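Local coordinates for lipoprotein (Colwellia psychrerythraea, PDB 3O0Y) that is of unknown function but is a putative lipoprotein of the DUF885 family, grouped with the MA clan of peptidases, and may bind lipid, at residues 165-168 with 169-173; 32-35 with 36-39. All coordinates share one frame; numbering follows the deposited sequence.

Contact 1 (165-168 with 169-173); sequences LDYI and VRLGQ
Tyr-167 and Leu-171, four residues apart on helix 161-172, meet where ring carbon CE2 of Tyr-167 lies 3.9 Å from methyl CD1 of Leu-171. The tyrosine has CG anti to its backbone nitrogen (chi1 -172°), which sets the ring beside the next turn, and the leucine side chain runs across it at a slant. On this tightly packed side the leucine CG also sits 3.3 Å from Tyr-167 O, the carbonyl that accepts the Leu-171 amide at 3.0 Å between N and O. Also buried, Arg-170 lays its CG 3.3 Å from Asp-166 O and then runs extended to NE. Both polar ends are held beyond the helix, the tyrosine hydroxyl by Phe-220 O, with its ring meeting that of Phe-224, and the guanidinium by Asp-67 O and Thr-51 OG1. The solvent side differs in kind: Val-169 is exposed and Leu-165 partly so, and across these turns CG2 of Val-169 meets a backbone atom, Leu-165 O at 3.2 Å, rather than another side chain. The regular alpha-helical ladder spans both sides, from Val-169 N to Leu-165 O through to Gly-172 N on Ile-168 O, 3.0 Å. Past this last rung the chain turns, and Gln-173 stands at the N-cap of helix 174-190. Among the neighbouring helices, Ile-168 and Leu-171 press on helix 236-268, Tyr-167, Arg-170 and Leu-171 share Met-152 of helix 144-154, and the Arg-170 side chain touches Ala-47 and Leu-48 of helix 47-53.

Contact 2 (32-35 with 36-39); sequences ASLY and LQAK
Leu-34 keeps CG beside its backbone nitrogen (chi1 -72°), whereas Gln-37 turns CG anti to its own (chi1 -178°), and the two side chains run side by side in the same direction. They belong to successive turns of alpha-helix 27-44, and their ends meet lightly, with CD2 of Leu-34 3.8 Å from OE1 of Gln-37. The extended glutamine carries NE2 onward to a hydrogen bond with Glu-82 OE2, which ties down the amide that flanks the leucine. Along the backbone, the i to i+4 pattern holds: Gln-37 N binds Ser-33 O at 2.9 Å and Ala-38 N binds Leu-34 O at 2.9 Å. Tyr-35 and Ala-38 are buried, the first against Asn-105, Gln-106 and Met-109 of helix 100-117 and the second against Thr-113; Leu-34, partly exposed, leans on Thr-89 and Ile-90 of helix 73-92. Ala-32, Ser-33 and Leu-36 form the exposed side, held across the turns by Leu-36 N on Ala-32 O. Lys-39, in the last of these four bonds, has its N 3.1 Å from Tyr-35 O, nearly straight at 171° at the hydrogen, and its CB stands 3.6 Å from the same oxygen.

Overall arrangement
Contacts 1 and 2 are both single-helix contacts, on helices 161-172 and 27-44, and they follow one another along the chain with contact 2 first. Their centres lie 29 Å apart and their nearest atoms about 13 Å apart, so they do not touch. Each is well away from the middle of this largely helical, single-chain protein, with centres 26 Å (contact 1) and 24 Å (contact 2) from that of the chain. Contact 1 is the more deeply buried; contact 2 leaves one side of its helix to solvent. No active site or ligand is established here, so neither contact can be tied to one.

Contact 1 (165-168 with 169-173)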
# COMPACT_ATOMS: atom_id res chain seq x y z
N LEU A 165 23.19 -8.59 -15.68
CA LEU A 165 22.72 -9.71 -16.47
C LEU A 165 21.39 -10.25 -15.89
O LEU A 165 20.49 -10.64 -16.64
CB LEU A 165 23.77 -10.80 -16.56
CG LEU A 165 25.01 -10.49 -17.45
CD1 LEU A 165 26.11 -11.54 -17.27
CD2 LEU A 165 24.61 -10.35 -18.94
N ASP A 166 21.23 -10.24 -14.58
CA ASP A 166 19.89 -10.58 -14.02
C ASP A 166 18.71 -9.70 -14.52
O ASP A 166 17.56 -10.17 -14.74
CB ASP A 166 19.89 -10.51 -12.51
CG ASP A 166 20.77 -11.57 -11.83
OD1 ASP A 166 21.13 -12.57 -12.45
OD2 ASP A 166 21.14 -11.35 -10.64
N TYR A 167 19.01 -8.41 -14.72
CA TYR A 167 18.04 -7.44 -15.25
C TYR A 167 17.68 -7.79 -16.69
O TYR A 167 16.50 -7.83 -17.05
CB TYR A 167 18.67 -6.04 -15.11
CG TYR A 167 17.85 -4.83 -15.39
CD1 TYR A 167 17.03 -4.29 -14.43
CD2 TYR A 167 17.89 -4.22 -16.66
CE1 TYR A 167 16.35 -3.05 -14.65
CE2 TYR A 167 17.24 -2.99 -16.87
CZ TYR A 167 16.43 -2.45 -15.90
OH TYR A 167 15.76 -1.27 -16.11
N ILE A 168 18.69 -8.14 -17.48
CA ILE A 168 18.49 -8.52 -18.87
C ILE A 168 17.65 -9.77 -19.01
O ILE A 168 16.73 -9.86 -19.85
CB ILE A 168 19.87 -8.61 -19.59
CG1 ILE A 168 20.41 -7.19 -19.77
CG2 ILE A 168 19.76 -9.32 -20.96
CD1 ILE A 168 21.94 -7.15 -19.97
N VAL A 169 18.00 -10.75 -18.20
CA VAL A 169 17.32 -12.05 -18.20
C VAL A 169 15.83 -11.87 -17.80
O VAL A 169 14.94 -12.51 -18.37
CB VAL A 169 18.06 -13.01 -17.30
CG1 VAL A 169 17.23 -14.22 -17.01
CG2 VAL A 169 19.43 -13.37 -17.99
N ARG A 170 15.60 -10.99 -16.84
CA ARG A 170 14.20 -10.69 -16.45
C ARG A 170 13.42 -10.06 -17.59
O ARG A 170 12.29 -10.50 -17.91
CB ARG A 170 14.20 -9.81 -15.18
CG ARG A 170 14.35 -10.70 -13.95
CD ARG A 170 14.09 -9.93 -12.65
NE ARG A 170 13.74 -10.82 -11.53
CZ ARG A 170 13.86 -10.48 -10.25
NH1 ARG A 170 14.24 -9.26 -9.90
NH2 ARG A 170 13.50 -11.35 -9.33
N LEU A 171 14.02 -9.05 -18.24
CA LEU A 171 13.36 -8.40 -19.40
C LEU A 171 13.01 -9.37 -20.51
O LEU A 171 11.95 -9.26 -21.14
CB LEU A 171 14.22 -7.24 -19.95
CG LEU A 171 14.49 -6.04 -19.03
CD1 LEU A 171 15.51 -5.14 -19.69
CD2 LEU A 171 13.27 -5.26 -18.64
N GLY A 172 13.88 -10.36 -20.74
CA GLY A 172 13.71 -11.36 -21.76
C GLY A 172 12.57 -12.30 -21.52
O GLY A 172 12.13 -12.95 -22.45
N GLN A 173 12.02 -12.31 -20.31
CA GLN A 173 10.87 -13.19 -20.01
C GLN A 173 9.53 -12.47 -20.05
O GLN A 173 8.49 -13.03 -19.65
CB GLN A 173 11.10 -13.77 -18.63
CG GLN A 173 12.34 -14.70 -18.61
CD GLN A 173 12.64 -15.14 -17.26
OE1 GLN A 173 13.50 -14.58 -16.55
NE2 GLN A 173 11.91 -16.15 -16.83

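Contact 2 (32-35 with 36-39)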
# COMPACT_ATOMS: atom_id res chain seq x y z
N ALA A 32 6.77 -24.42 12.64
CA ALA A 32 7.85 -23.63 12.06
C ALA A 32 8.09 -24.06 10.63
O ALA A 32 8.37 -23.23 9.78
CB ALA A 32 9.12 -23.76 12.90
N SER A 33 8.03 -25.36 10.33
CA SER A 33 8.24 -25.82 8.97
C SER A 33 7.18 -25.30 8.04
O SER A 33 7.48 -24.95 6.90
CB SER A 33 8.32 -27.38 8.81
OG SER A 33 9.48 -27.84 9.50
N LEU A 34 5.94 -25.29 8.54
CA LEU A 34 4.84 -24.76 7.73
C LEU A 34 4.99 -23.26 7.42
O LEU A 34 4.64 -22.79 6.30
CB LEU A 34 3.48 -25.01 8.40
CG LEU A 34 3.09 -26.48 8.35
CD1 LEU A 34 2.10 -26.87 9.49
CD2 LEU A 34 2.51 -26.90 6.91
N TYR A 35 5.47 -22.54 8.41
CA TYR A 35 5.63 -21.08 8.24
C TYR A 35 6.73 -20.78 7.26
O TYR A 35 6.62 -19.88 6.40
CB TYR A 35 5.98 -20.39 9.54
CG TYR A 35 5.01 -20.56 10.74
CD1 TYR A 35 3.69 -20.94 10.59
CD2 TYR A 35 5.48 -20.37 12.01
CE1 TYR A 35 2.89 -21.13 11.68
CE2 TYR A 35 4.67 -20.52 13.12
CZ TYR A 35 3.35 -20.87 12.97
OH TYR A 35 2.49 -21.10 14.07
N LEU A 36 7.79 -21.58 7.32
CA LEU A 36 8.85 -21.52 6.32
C LEU A 36 8.41 -21.89 4.94
O LEU A 36 8.76 -21.23 3.92
CB LEU A 36 10.01 -22.41 6.76
CG LEU A 36 11.30 -22.21 5.91
CD1 LEU A 36 11.93 -20.75 6.07
CD2 LEU A 36 12.35 -23.29 6.34
N GLN A 37 7.61 -22.97 4.85
CA GLN A 37 7.11 -23.40 3.58
C GLN A 37 6.23 -22.32 2.91
O GLN A 37 6.28 -22.10 1.70
CB GLN A 37 6.32 -24.67 3.76
CG GLN A 37 5.81 -25.21 2.43
CD GLN A 37 4.80 -26.39 2.61
OE1 GLN A 37 4.65 -26.95 3.72
NE2 GLN A 37 4.06 -26.71 1.53
N ALA A 38 5.37 -21.69 3.69
CA ALA A 38 4.59 -20.53 3.22
C ALA A 38 5.46 -19.39 2.69
O ALA A 38 5.23 -18.90 1.59
CB ALA A 38 3.61 -19.99 4.32
N LYS A 39 6.44 -18.98 3.49
CA LYS A 39 7.36 -17.96 3.01
C LYS A 39 8.00 -18.33 1.66
O LYS A 39 7.98 -17.53 0.72
CB LYS A 39 8.42 -17.78 4.07
CG LYS A 39 9.55 -16.90 3.57
CD LYS A 39 10.59 -16.83 4.64
CE LYS A 39 11.84 -17.42 4.40
NZ LYS A 39 12.99 -16.85 5.29